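Local atomic coordinates of extracellular sialidase/neuraminidase, putative (Aspergillus fumigatus, PDB entry 2XZI), a protein that hydrolyses glycosides of the deaminated sialic acid KDN, acting as a KDNase within the sialidase family. Residues A[12-17]-A[325-330]; A[70-75]-A[92-97]; A[247-252]-A[273-278]; A[288-293]-A[309-314]. All blocks are in the same frame, centred on the assembly; numbering follows the deposited sequence. Where two conformers were deposited one is given.

The four contacts sample the six-bladed propeller at different blades. Contacts 2 and 4 are buried strand pairings within one blade each, bonded backbone to backbone; contact 2 contains a bulge, while contact 4 is regular and carries ordered water. Contacts 1 and 3 are partly buried and involve loops that run between blades. In contact 1 no direct hydrogen bond crosses, and methyl groups and one water do the work, whereas contact 3 combines a salt bridge with one backbone pair and lies nearest to bound sugar. Contact 1 meets contact 2 where Leu17 O approaches Lys73 NZ at 2.8 Å, a probable hydrogen bond; contacts 3 and 4 touch through Arg252 and Phe293.

Contact 1 (A[12-17]-A[325-330]); sequences HDEFPL and EDAKVS
Ala327 sets its methyl group over one face of the His12 imidazole, at the place where the N-terminal strand of a six-bladed sialidase propeller is incorporated into the last blade. Strand 12-18 is an edge strand there, paired with strand 368-375 from the other end of the chain, in the manner of a propeller's velcro closure; the loop 325-330 leads into strand 334-343 of the same blade.

The methyl group is 30° off the ring normal, with Ala327 CB 3.9 Å from the centroid of the His12 ring, a CH-pi contact displaced toward ND1. The ring cannot easily swivel, because His12 ND1 donates to Glu14 OE1 at 2.7 Å in a nearly straight bond lying close to the ring plane and directed at the syn lone pair. Glu14 reaches this position by a bend at chi2 (-80°), which turns the carboxylate back along its own strand. Upstream of the bend, the aliphatic part of the chain lies against Val329, and the two side chains slide past each other in opposite directions, with Glu14 CG 3.4 Å from Val329 CG2. The other branch, Val329 CG1, lies more loosely beside Pro16 CD at 4.2 Å.

Around this layer, Trp379 meets the His12 ring, and Arg373 donates to Ala327 O and forms a weak, long ion pair with Glu14 OE1. Direct hydrogen bonds between 12-17 and 325-330 are absent; a single water bridges them, donating to Glu14 OE2 at 2.6 Å and to Lys328 O at 3.0 Å.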
loop_
_atom_site.group_PDB
_atom_site.type_symbol
_atom_site.label_atom_id
_atom_site.label_comp_id
_atom_site.label_asym_id
_atom_site.label_seq_id
_atom_site.Cartn_x
_atom_site.Cartn_y
_atom_site.Cartn_z
ATOM N N HIS A 12 2.278 -14.795 15.893
ATOM C CA HIS A 12 2.373 -14.549 14.456
ATOM C C HIS A 12 1.701 -15.669 13.699
ATOM O O HIS A 12 1.745 -16.837 14.097
ATOM C CB HIS A 12 3.841 -14.461 14.008
ATOM C CG HIS A 12 4.538 -15.785 14.001
ATOM N ND1 HIS A 12 4.577 -16.592 12.882
ATOM C CD2 HIS A 12 5.214 -16.449 14.969
ATOM C CE1 HIS A 12 5.242 -17.697 13.163
ATOM N NE2 HIS A 12 5.644 -17.633 14.418
ATOM N N ASP A 13 1.088 -15.307 12.584
ATOM C CA ASP A 13 0.665 -16.297 11.592
ATOM C C ASP A 13 0.720 -15.637 10.224
ATOM O O ASP A 13 0.670 -14.408 10.106
ATOM C CB ASP A 13 -0.726 -16.872 11.899
ATOM C CG ASP A 13 -0.893 -18.340 11.437
ATOM O OD1 ASP A 13 -0.136 -18.837 10.576
ATOM O OD2 ASP A 13 -1.817 -19.011 11.949
ATOM N N GLU A 14 0.838 -16.458 9.195
ATOM C CA GLU A 14 1.100 -15.943 7.875
ATOM C C GLU A 14 0.689 -16.959 6.834
ATOM O O GLU A 14 0.834 -18.173 7.031
ATOM C CB GLU A 14 2.583 -15.580 7.749
ATOM C CG GLU A 14 3.562 -16.700 8.117
ATOM C CD GLU A 14 3.796 -16.880 9.615
ATOM O OE1 GLU A 14 3.733 -15.894 10.383
ATOM O OE2 GLU A 14 4.051 -18.027 10.027
ATOM N N PHE A 15 0.161 -16.465 5.723
ATOM C CA PHE A 15 -0.232 -17.313 4.600
ATOM C C PHE A 15 -0.435 -16.476 3.343
ATOM O O PHE A 15 -0.710 -15.283 3.437
ATOM C CB PHE A 15 -1.481 -18.168 4.930
ATOM C CG PHE A 15 -2.658 -17.394 5.466
ATOM C CD1 PHE A 15 -3.627 -16.862 4.610
ATOM C CD2 PHE A 15 -2.827 -17.252 6.833
ATOM C CE1 PHE A 15 -4.731 -16.166 5.130
ATOM C CE2 PHE A 15 -3.910 -16.552 7.360
ATOM C CZ PHE A 15 -4.866 -15.998 6.502
ATOM N N PRO A 16 -0.317 -17.092 2.156
ATOM C CA PRO A 16 -0.626 -16.330 0.928
ATOM C C PRO A 16 -2.104 -15.928 0.878
ATOM O O PRO A 16 -2.994 -16.750 1.186
ATOM C CB PRO A 16 -0.286 -17.305 -0.205
ATOM C CG PRO A 16 0.547 -18.389 0.456
ATOM C CD PRO A 16 0.096 -18.478 1.862
ATOM N N LEU A 17 -2.354 -14.666 0.517
ATOM C CA LEU A 17 -3.727 -14.195 0.383
ATOM C C LEU A 17 -4.121 -13.929 -1.071
ATOM O O LEU A 17 -5.304 -14.046 -1.439
ATOM C CB LEU A 17 -3.969 -12.952 1.255
ATOM C CG LEU A 17 -5.396 -12.408 1.287
ATOM C CD1 LEU A 17 -6.345 -13.487 1.821
ATOM C CD2 LEU A 17 -5.495 -11.121 2.117
ATOM N N GLU A 325 11.480 -12.658 7.793
ATOM C CA GLU A 325 11.973 -13.999 7.500
ATOM C C GLU A 325 12.107 -14.867 8.761
ATOM O O GLU A 325 12.251 -16.077 8.663
ATOM C CB GLU A 325 13.260 -13.967 6.648
ATOM C CG GLU A 325 14.211 -12.807 6.906
ATOM C CD GLU A 325 15.174 -12.552 5.748
ATOM O OE1 GLU A 325 15.831 -13.519 5.297
ATOM O OE2 GLU A 325 15.282 -11.382 5.297
ATOM N N ASP A 326 12.013 -14.256 9.945
ATOM C CA ASP A 326 11.958 -15.025 11.202
ATOM C C ASP A 326 10.677 -15.858 11.307
ATOM O O ASP A 326 10.610 -16.815 12.088
ATOM C CB ASP A 326 12.020 -14.106 12.427
ATOM C CG ASP A 326 13.369 -13.437 12.626
ATOM O OD1 ASP A 326 14.295 -13.653 11.823
ATOM O OD2 ASP A 326 13.476 -12.682 13.621
ATOM N N ALA A 327 9.655 -15.470 10.541
ATOM C CA ALA A 327 8.397 -16.199 10.451
ATOM C C ALA A 327 8.124 -16.438 8.954
ATOM O O ALA A 327 7.150 -15.935 8.400
ATOM C CB ALA A 327 7.266 -15.387 11.089
ATOM N N LYS A 328 8.992 -17.217 8.306
ATOM C CA LYS A 328 8.935 -17.393 6.854
ATOM C C LYS A 328 7.694 -18.168 6.402
ATOM O O LYS A 328 7.193 -19.064 7.106
ATOM C CB LYS A 328 10.212 -18.073 6.321
ATOM C CG LYS A 328 10.462 -17.864 4.829
ATOM C CD LYS A 328 11.595 -18.758 4.294
ATOM C CE LYS A 328 11.825 -18.551 2.793
ATOM N NZ LYS A 328 12.534 -17.276 2.470
ATOM N N VAL A 329 7.202 -17.786 5.228
ATOM C CA VAL A 329 6.150 -18.497 4.509
ATOM C C VAL A 329 6.810 -19.395 3.467
ATOM O O VAL A 329 7.759 -18.989 2.786
ATOM C CB VAL A 329 5.183 -17.513 3.793
ATOM C CG1 VAL A 329 4.164 -18.250 2.932
ATOM C CG2 VAL A 329 4.478 -16.640 4.792
ATOM N N SER A 330 6.286 -20.616 3.346
ATOM C CA SER A 330 6.768 -21.575 2.363
ATOM C C SER A 330 5.747 -21.733 1.238
ATOM O O SER A 330 4.533 -21.697 1.477
ATOM C CB SER A 330 7.046 -22.919 3.040
ATOM O OG SER A 330 8.039 -22.775 4.039
HETATM O O HOH W 1 6.435 -19.156 9.985
#

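Contact 2 (A[70-75]-A[92-97]); sequences LVYKRT and REVVGS. With NA (sodium ion), chain E.
Tyr72 and Leu70 pack against Arg92, Val94 and Val95 where strand 68-74 runs antiparallel to segment 92-97. The dense part surrounds the Tyr72 ring: Val94 CG2 comes to 3.4 Å from Tyr72 CD1, and Arg92 CB lies over the ring face, 3.9 Å from the Tyr72 centroid, as a CH-pi contact. A classic beta bulge brings Val94 into this cluster. Val94 and Val95 both face Leu70, whose carbonyl O accepts from Val94 N at 2.8 Å and only weakly from Val95 N.

Packing is looser at the partly exposed end. The Arg92 chain, extended from CG to NE, runs past the phenol and turns a guanidinium edge to Tyr72 OH. Its NH1 stands 3.8 Å from Arg74 NE, the two guanidinium planes 25° apart; the like charges are probably offset by Glu89, which salt-bridges Arg74, while Asn163 accepts from Arg92 NH1. At the other end of 92-97, Gly96 O binds the sodium ion at 2.3 Å, together with two waters, Asp67, Asn69 and Gly98.

Strand 92-93 is the outer edge of a four-stranded propeller blade. Strand 51-58 flanks 68-74 on its other side, and strands 101-109 and 115-122 of the next blade press on Leu70 and Val95.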
loop_
_atom_site.group_PDB
_atom_site.type_symbol
_atom_site.label_atom_id
_atom_site.label_comp_id
_atom_site.label_asym_id
_atom_site.label_seq_id
_atom_site.Cartn_x
_atom_site.Cartn_y
_atom_site.Cartn_z
ATOM N N LEU A 70 -8.111 -3.676 -10.607
ATOM C CA LEU A 70 -8.015 -3.472 -9.163
ATOM C C LEU A 70 -8.923 -4.463 -8.476
ATOM O O LEU A 70 -10.146 -4.381 -8.614
ATOM C CB LEU A 70 -8.413 -2.042 -8.783
ATOM C CG LEU A 70 -7.773 -1.458 -7.519
ATOM C CD1 LEU A 70 -8.190 -2.197 -6.237
ATOM C CD2 LEU A 70 -6.283 -1.399 -7.623
ATOM N N VAL A 71 -8.310 -5.392 -7.745
ATOM C CA VAL A 71 -9.016 -6.502 -7.105
ATOM C C VAL A 71 -8.947 -6.387 -5.586
ATOM O O VAL A 71 -8.173 -5.594 -5.052
ATOM C CB VAL A 71 -8.495 -7.889 -7.611
ATOM C CG1 VAL A 71 -8.761 -8.030 -9.121
ATOM C CG2 VAL A 71 -7.010 -8.118 -7.257
ATOM N N TYR A 72 -9.774 -7.161 -4.885
ATOM C CA TYR A 72 -9.784 -7.120 -3.442
ATOM C C TYR A 72 -10.372 -8.378 -2.821
ATOM O O TYR A 72 -11.051 -9.165 -3.505
ATOM C CB TYR A 72 -10.528 -5.880 -2.940
ATOM C CG TYR A 72 -12.040 -5.898 -3.045
ATOM C CD1 TYR A 72 -12.680 -5.730 -4.264
ATOM C CD2 TYR A 72 -12.829 -6.027 -1.907
ATOM C CE1 TYR A 72 -14.066 -5.707 -4.353
ATOM C CE2 TYR A 72 -14.228 -6.015 -1.989
ATOM C CZ TYR A 72 -14.838 -5.842 -3.210
ATOM O OH TYR A 72 -16.219 -5.823 -3.325
ATOM N N LYS A 73 -10.111 -8.538 -1.532
ATOM C CA LYS A 73 -10.795 -9.520 -0.699
ATOM C C LYS A 73 -11.192 -8.866 0.598
ATOM O O LYS A 73 -10.507 -7.980 1.095
ATOM C CB LYS A 73 -9.878 -10.697 -0.389
ATOM C CG LYS A 73 -9.554 -11.592 -1.568
ATOM C CD LYS A 73 -8.692 -12.755 -1.136
ATOM C CE LYS A 73 -8.529 -13.702 -2.295
ATOM N NZ LYS A 73 -7.911 -14.975 -1.900
ATOM N N ARG A 74 -12.304 -9.311 1.167
ATOM C CA ARG A 74 -12.700 -8.895 2.503
ATOM C C ARG A 74 -12.667 -10.097 3.424
ATOM O O ARG A 74 -12.826 -11.230 2.975
ATOM C CB ARG A 74 -14.147 -8.386 2.506
ATOM C CG ARG A 74 -14.531 -7.461 1.356
ATOM C CD ARG A 74 -15.903 -6.856 1.652
ATOM N NE ARG A 74 -16.935 -7.885 1.842
ATOM C CZ ARG A 74 -18.100 -7.680 2.455
ATOM N NH1 ARG A 74 -18.402 -6.504 2.980
ATOM N NH2 ARG A 74 -18.972 -8.679 2.573
ATOM N N THR A 75 -12.519 -9.854 4.714
ATOM C CA THR A 75 -12.862 -10.868 5.688
ATOM C C THR A 75 -14.364 -11.138 5.653
ATOM O O THR A 75 -15.176 -10.224 5.420
ATOM C CB THR A 75 -12.364 -10.514 7.110
ATOM O OG1 THR A 75 -12.913 -9.254 7.540
ATOM C CG2 THR A 75 -10.843 -10.441 7.099
ATOM N N ARG A 92 -12.671 -10.523 -5.413
ATOM C CA ARG A 92 -13.639 -9.642 -6.078
ATOM C C ARG A 92 -12.894 -8.521 -6.808
ATOM O O ARG A 92 -11.666 -8.414 -6.700
ATOM C CB ARG A 92 -14.588 -9.029 -5.053
ATOM C CG ARG A 92 -15.437 -10.018 -4.280
ATOM C CD ARG A 92 -16.301 -9.247 -3.317
ATOM N NE ARG A 92 -17.143 -10.111 -2.512
ATOM C CZ ARG A 92 -18.125 -9.665 -1.737
ATOM N NH1 ARG A 92 -18.378 -8.372 -1.675
ATOM N NH2 ARG A 92 -18.862 -10.513 -1.036
ATOM N N GLU A 93 -13.635 -7.707 -7.553
ATOM C CA GLU A 93 -13.055 -6.651 -8.374
ATOM C C GLU A 93 -13.681 -5.315 -8.000
ATOM O O GLU A 93 -14.906 -5.205 -7.853
ATOM C CB GLU A 93 -13.297 -6.956 -9.858
ATOM C CG GLU A 93 -12.651 -5.979 -10.825
ATOM C CD GLU A 93 -12.799 -6.419 -12.255
ATOM O OE1 GLU A 93 -13.915 -6.301 -12.800
ATOM O OE2 GLU A 93 -11.794 -6.889 -12.817
ATOM N N VAL A 94 -12.832 -4.307 -7.807
ATOM C CA VAL A 94 -13.315 -2.949 -7.621
ATOM C C VAL A 94 -13.609 -2.366 -9.007
ATOM O O VAL A 94 -14.706 -1.870 -9.237
ATOM C CB VAL A 94 -12.284 -2.073 -6.881
ATOM C CG1 VAL A 94 -12.770 -0.625 -6.852
ATOM C CG2 VAL A 94 -12.067 -2.567 -5.464
ATOM N N VAL A 95 -12.620 -2.443 -9.904
ATOM C CA VAL A 95 -12.740 -1.906 -11.263
ATOM C C VAL A 95 -11.786 -2.647 -12.188
ATOM O O VAL A 95 -10.657 -2.946 -11.804
ATOM C CB VAL A 95 -12.474 -0.369 -11.300
ATOM C CG1 VAL A 95 -11.081 -0.013 -10.738
ATOM C CG2 VAL A 95 -12.661 0.189 -12.714
ATOM N N GLY A 96 -12.242 -2.952 -13.400
ATOM C CA GLY A 96 -11.430 -3.698 -14.368
ATOM C C GLY A 96 -11.728 -3.324 -15.810
ATOM O O GLY A 96 -11.246 -3.970 -16.746
ATOM N N SER A 97 -12.514 -2.270 -15.997
ATOM C CA SER A 97 -12.965 -1.863 -17.331
ATOM C C SER A 97 -11.825 -1.567 -18.312
ATOM O O SER A 97 -10.875 -0.869 -17.972
ATOM C CB SER A 97 -13.901 -0.656 -17.217
ATOM O OG SER A 97 -13.303 0.402 -16.481
HETATM NA NA NA E . -9.137 -4.693 -17.453
HETATM O O HOH W 2 -7.901 -2.936 -16.733
HETATM O O HOH W 3 -9.496 -7.133 -17.694
#

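Contact 3 (A[247-252]-A[273-278])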
loop_
_atom_site.group_PDB
_atom_site.type_symbol
_atom_site.label_atom_id
_atom_site.label_comp_id
_atom_site.label_asym_id
_atom_site.label_seq_id
_atom_site.Cartn_x
_atom_site.Cartn_y
_atom_site.Cartn_z
ATOM N N SER A 247 14.382 8.329 -5.121
ATOM C CA SER A 247 14.554 8.176 -6.581
ATOM C C SER A 247 15.697 7.200 -6.938
ATOM O O SER A 247 15.644 6.515 -7.965
ATOM C CB SER A 247 14.723 9.534 -7.284
ATOM O OG SER A 247 15.834 10.259 -6.798
ATOM N N GLN A 248 16.709 7.141 -6.077
ATOM C CA GLN A 248 17.812 6.199 -6.229
ATOM C C GLN A 248 17.984 5.390 -4.950
ATOM O O GLN A 248 17.678 5.873 -3.849
ATOM C CB GLN A 248 19.122 6.923 -6.579
ATOM C CG GLN A 248 19.288 7.280 -8.066
ATOM C CD GLN A 248 18.829 8.689 -8.416
ATOM O OE1 GLN A 248 18.736 9.562 -7.550
ATOM N NE2 GLN A 248 18.557 8.920 -9.699
ATOM N N LYS A 249 18.475 4.164 -5.099
ATOM C CA LYS A 249 18.680 3.268 -3.966
ATOM C C LYS A 249 19.507 3.941 -2.875
ATOM O O LYS A 249 20.427 4.713 -3.173
ATOM C CB LYS A 249 19.390 1.995 -4.419
ATOM C CG LYS A 249 18.660 1.227 -5.498
ATOM C CD LYS A 249 19.313 -0.129 -5.732
ATOM C CE LYS A 249 18.332 -1.101 -6.374
ATOM N NZ LYS A 249 18.852 -2.494 -6.344
ATOM N N GLY A 250 19.169 3.653 -1.618
ATOM C CA GLY A 250 19.891 4.206 -0.496
ATOM C C GLY A 250 19.071 4.168 0.773
ATOM O O GLY A 250 19.192 3.216 1.557
ATOM N N TYR A 251 18.248 5.206 0.959
ATOM C CA TYR A 251 17.531 5.462 2.212
ATOM C C TYR A 251 16.168 6.066 1.957
ATOM O O TYR A 251 15.958 6.743 0.950
ATOM C CB TYR A 251 18.341 6.427 3.097
ATOM C CG TYR A 251 19.719 5.901 3.406
ATOM C CD1 TYR A 251 19.918 4.986 4.443
ATOM C CD2 TYR A 251 20.814 6.276 2.629
ATOM C CE1 TYR A 251 21.180 4.471 4.712
ATOM C CE2 TYR A 251 22.080 5.777 2.895
ATOM C CZ TYR A 251 22.250 4.872 3.933
ATOM O OH TYR A 251 23.502 4.374 4.201
ATOM N N ARG A 252 15.256 5.840 2.896
ATOM C CA ARG A 252 13.966 6.525 2.867
ATOM C C ARG A 252 14.153 8.037 2.964
ATOM O O ARG A 252 15.082 8.520 3.631
ATOM C CB ARG A 252 13.088 6.056 4.018
ATOM C CG ARG A 252 12.843 4.561 4.078
ATOM C CD ARG A 252 12.076 4.013 2.882
ATOM N NE ARG A 252 10.728 4.565 2.761
ATOM C CZ ARG A 252 9.881 4.215 1.803
ATOM N NH1 ARG A 252 10.226 3.275 0.916
ATOM N NH2 ARG A 252 8.671 4.760 1.769
ATOM N N ASP A 273 16.877 1.625 2.148
ATOM C CA ASP A 273 15.793 1.262 1.244
ATOM C C ASP A 273 16.400 1.056 -0.142
ATOM O O ASP A 273 17.310 1.799 -0.521
ATOM C CB ASP A 273 14.757 2.386 1.212
ATOM C CG ASP A 273 13.557 2.040 0.350
ATOM O OD1 ASP A 273 13.605 2.267 -0.876
ATOM O OD2 ASP A 273 12.563 1.503 0.907
ATOM N N PRO A 274 15.907 0.073 -0.915
ATOM C CA PRO A 274 16.498 -0.243 -2.224
ATOM C C PRO A 274 15.766 0.441 -3.379
ATOM O O PRO A 274 15.818 -0.041 -4.492
ATOM C CB PRO A 274 16.335 -1.768 -2.298
ATOM C CG PRO A 274 14.964 -1.986 -1.627
ATOM C CD PRO A 274 14.918 -0.950 -0.506
ATOM N N ALA A 275 15.131 1.579 -3.096
ATOM C CA ALA A 275 14.226 2.243 -4.040
ATOM C C ALA A 275 13.004 1.340 -4.276
ATOM O O ALA A 275 12.818 0.740 -5.345
ATOM C CB ALA A 275 14.946 2.606 -5.365
ATOM N N CYS A 276 12.185 1.235 -3.231
ATOM C CA CYS A 276 10.980 0.415 -3.246
ATOM C C CYS A 276 9.951 1.115 -2.345
ATOM O O CYS A 276 10.307 1.921 -1.507
ATOM C CB CYS A 276 11.289 -1.011 -2.740
ATOM S SG CYS A 276 9.931 -2.199 -2.809
ATOM N N GLN A 277 8.677 0.814 -2.528
ATOM C CA GLN A 277 7.639 1.318 -1.643
ATOM C C GLN A 277 7.798 0.750 -0.217
ATOM O O GLN A 277 8.366 -0.320 -0.024
ATOM C CB GLN A 277 6.285 0.999 -2.285
ATOM C CG GLN A 277 5.033 1.396 -1.502
ATOM C CD GLN A 277 4.506 0.306 -0.579
ATOM O OE1 GLN A 277 5.217 -0.636 -0.225
ATOM N NE2 GLN A 277 3.235 0.416 -0.195
ATOM N N GLY A 278 7.323 1.496 0.774
ATOM C CA GLY A 278 7.251 1.031 2.155
ATOM C C GLY A 278 5.878 1.366 2.708
ATOM O O GLY A 278 5.011 1.877 1.972
HETATM O O HOH W 4 6.616 4.416 -0.319
#
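Asp273 OD2 is gripped by two donors, Arg252 NH1 across the contact and Asn295 ND2 from a neighbouring part of the chain. The salt bridge to Arg252 NH1 measures 2.9 Å and is nearly straight; the nitrogen approaches from well above the carboxylate plane, while OD2 stays close to the plane of the guanidinium, the two planes being 65° apart. Bends at chi2 and chi3, both near -60°, fold the arginine over the aspartate, leaving Arg252 CD 3.2 Å from Asp273 OD2. The same NH1 makes a weak bond to Cys276 O, NE donates to Asn243, and NH2 donates to a water that also accepts from Gly278 N.

The other carboxylate oxygen turns inward: Asp273 OD1 accepts from Cys276 N at 2.9 Å through its syn lone pair, an Asx motif that shapes the loop leading from one propeller blade to the next. At the base of this loop, Gly250 and Asp273 form an antiparallel hydrogen-bonded pair, with Gly250 N to Asp273 O 2.8 Å and Asp273 N to Gly250 O 2.9 Å. The backbone of Gly250 is in a conformation that would jam a side chain against the preceding carbonyl.

Beyond the pair, Lys249 stretches alongside the Pro274 carbonyl, its CG and CE each 3.3 Å from Pro274 O, and its NZ is held by Thr300 O. On the sugar side, the loop backs residues of the KDN pocket: Ala275 O accepts from Arg302 NH2, and Cys276 and Gln277 touch Tyr338.

Contact 4 (A[288-293]-A[309-314]); sequences PARTIF and ISYDAD
Thr291 and Ser310 bond to each other twice through their backbones, Thr291 N to Ser310 O at 3.0 Å and Ser310 N to Thr291 O at 2.8 Å. CA-H...O contacts run alongside, the carbonyls of Ala289, Thr291 and Ser310 each receiving one from the opposing segment.

Apolar contacts gather on the side of Ile292 and Ile309. These two, a non-hydrogen-bonded pair, lie side by side, with Ile292 CD1 3.9 Å from Ile309 CG1. Arg290, extended from CG to NE, runs the same way as Tyr311 and sets its CG 3.7 Å from Tyr311 CE1, guanidinium and ring planes 61° apart. Pro288 CB reaches Tyr311 CD1 at 4.0 Å, and Ile309 CG2 lies over one ring face, offset toward the rim.

The two strands, 290-294 and 305-310, form a beta hairpin and are the middle strands of a four-stranded propeller blade; helix 377-381 packs on the face carrying Ile309 and Arg290. Polar ends find partners beyond the hairpin: Asp3 pairs with Arg290 NH2 and is hydrogen-bonded to Tyr311 OH.

Water and a turn complete the open end of the hairpin. One water accepts from Thr291 OG1 at 2.7 Å and donates to Ser310 O and Asp312 O; another links Ala289 O with Tyr311 O. Ser310 OG, anti to its own nitrogen (chi1 178°), accepts from Asp312 N at 3.1 Å in an ST turn and is also hydrogen-bonded to Lys317 O.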
loop_
_atom_site.group_PDB
_atom_site.type_symbol
_atom_site.label_atom_id
_atom_site.label_comp_id
_atom_site.label_asym_id
_atom_site.label_seq_id
_atom_site.Cartn_x
_atom_site.Cartn_y
_atom_site.Cartn_z
ATOM N N PRO A 288 3.177 3.612 26.050
ATOM C CA PRO A 288 4.112 4.336 25.188
ATOM C C PRO A 288 3.570 4.454 23.767
ATOM O O PRO A 288 3.161 3.453 23.181
ATOM C CB PRO A 288 5.373 3.462 25.227
ATOM C CG PRO A 288 4.874 2.079 25.528
ATOM C CD PRO A 288 3.515 2.178 26.157
ATOM N N ALA A 289 3.549 5.671 23.230
ATOM C CA ALA A 289 3.083 5.908 21.866
ATOM C C ALA A 289 4.006 5.220 20.866
ATOM O O ALA A 289 5.226 5.208 21.057
ATOM C CB ALA A 289 3.016 7.387 21.591
ATOM N N ARG A 290 3.423 4.635 19.817
ATOM C CA ARG A 290 4.204 3.870 18.840
ATOM C C ARG A 290 3.802 4.163 17.400
ATOM O O ARG A 290 2.607 4.232 17.081
ATOM C CB ARG A 290 4.053 2.364 19.107
ATOM C CG ARG A 290 4.452 1.900 20.538
ATOM C CD ARG A 290 4.307 0.389 20.668
ATOM N NE ARG A 290 4.147 -0.150 22.027
ATOM C CZ ARG A 290 2.992 -0.217 22.691
ATOM N NH1 ARG A 290 1.866 0.277 22.182
ATOM N NH2 ARG A 290 2.963 -0.787 23.883
ATOM N N THR A 291 4.812 4.302 16.538
ATOM C CA THR A 291 4.663 4.323 15.099
ATOM C C THR A 291 5.376 3.084 14.603
ATOM O O THR A 291 6.468 2.741 15.093
ATOM C CB THR A 291 5.320 5.566 14.470
ATOM O OG1 THR A 291 4.797 6.758 15.067
ATOM C CG2 THR A 291 5.057 5.642 12.980
ATOM N N ILE A 292 4.746 2.397 13.649
ATOM C CA ILE A 292 5.278 1.191 13.017
ATOM C C ILE A 292 5.718 1.516 11.581
ATOM O O ILE A 292 5.053 2.270 10.867
ATOM C CB ILE A 292 4.206 0.050 12.968
ATOM C CG1 ILE A 292 3.353 -0.048 14.253
ATOM C CG2 ILE A 292 4.875 -1.277 12.585
ATOM C CD1 ILE A 292 4.134 -0.339 15.561
ATOM N N PHE A 293 6.855 0.952 11.169
ATOM C CA PHE A 293 7.359 1.118 9.804
ATOM C C PHE A 293 7.752 -0.237 9.219
ATOM O O PHE A 293 8.262 -1.102 9.939
ATOM C CB PHE A 293 8.554 2.074 9.771
ATOM C CG PHE A 293 9.065 2.333 8.387
ATOM C CD1 PHE A 293 8.346 3.134 7.501
ATOM C CD2 PHE A 293 10.253 1.749 7.947
ATOM C CE1 PHE A 293 8.795 3.368 6.211
ATOM C CE2 PHE A 293 10.715 1.977 6.644
ATOM C CZ PHE A 293 9.978 2.793 5.771
ATOM N N ILE A 309 9.538 -0.372 15.203
ATOM C CA ILE A 309 8.776 0.516 16.091
ATOM C C ILE A 309 9.590 1.766 16.422
ATOM O O ILE A 309 10.798 1.680 16.706
ATOM C CB ILE A 309 8.361 -0.184 17.405
ATOM C CG1 ILE A 309 7.484 -1.427 17.137
ATOM C CG2 ILE A 309 7.667 0.786 18.368
ATOM C CD1 ILE A 309 7.474 -2.473 18.284
ATOM N N SER A 310 8.939 2.929 16.376
ATOM C CA SER A 310 9.536 4.131 16.970
ATOM C C SER A 310 8.676 4.589 18.126
ATOM O O SER A 310 7.450 4.624 18.002
ATOM C CB SER A 310 9.649 5.270 15.963
ATOM O OG SER A 310 10.203 6.431 16.601
ATOM N N TYR A 311 9.328 4.996 19.215
ATOM C CA TYR A 311 8.670 5.588 20.373
ATOM C C TYR A 311 8.816 7.110 20.383
ATOM O O TYR A 311 8.309 7.777 21.292
ATOM C CB TYR A 311 9.268 5.010 21.657
ATOM C CG TYR A 311 9.109 3.522 21.758
ATOM C CD1 TYR A 311 7.900 2.969 22.157
ATOM C CD2 TYR A 311 10.162 2.664 21.431
ATOM C CE1 TYR A 311 7.737 1.587 22.256
ATOM C CE2 TYR A 311 10.015 1.282 21.532
ATOM C CZ TYR A 311 8.805 0.757 21.931
ATOM O OH TYR A 311 8.672 -0.607 22.028
ATOM N N ASP A 312 9.492 7.660 19.385
ATOM C CA ASP A 312 9.770 9.104 19.346
ATOM C C ASP A 312 8.548 9.905 18.948
ATOM O O ASP A 312 7.798 9.497 18.060
ATOM C CB ASP A 312 10.916 9.419 18.384
ATOM C CG ASP A 312 12.257 8.905 18.867
ATOM O OD1 ASP A 312 12.482 8.809 20.098
ATOM O OD2 ASP A 312 13.106 8.615 18.007
ATOM N N ALA A 313 8.365 11.062 19.582
ATOM C CA ALA A 313 7.209 11.907 19.285
ATOM C C ALA A 313 7.142 12.390 17.832
ATOM O O ALA A 313 6.064 12.714 17.339
ATOM C CB ALA A 313 7.164 13.083 20.253
ATOM N N ASP A 314 8.303 12.428 17.179
ATOM C CA ASP A 314 8.445 12.831 15.781
ATOM C C ASP A 314 8.957 11.677 14.909
ATOM O O ASP A 314 9.392 11.892 13.776
ATOM C CB ASP A 314 9.419 14.011 15.676
ATOM C CG ASP A 314 10.821 13.672 16.181
ATOM O OD1 ASP A 314 11.044 12.578 16.757
ATOM O OD2 ASP A 314 11.720 14.524 16.009
HETATM O O HOH W 5 6.562 6.658 22.895
HETATM O O HOH W 6 6.440 7.191 17.199
#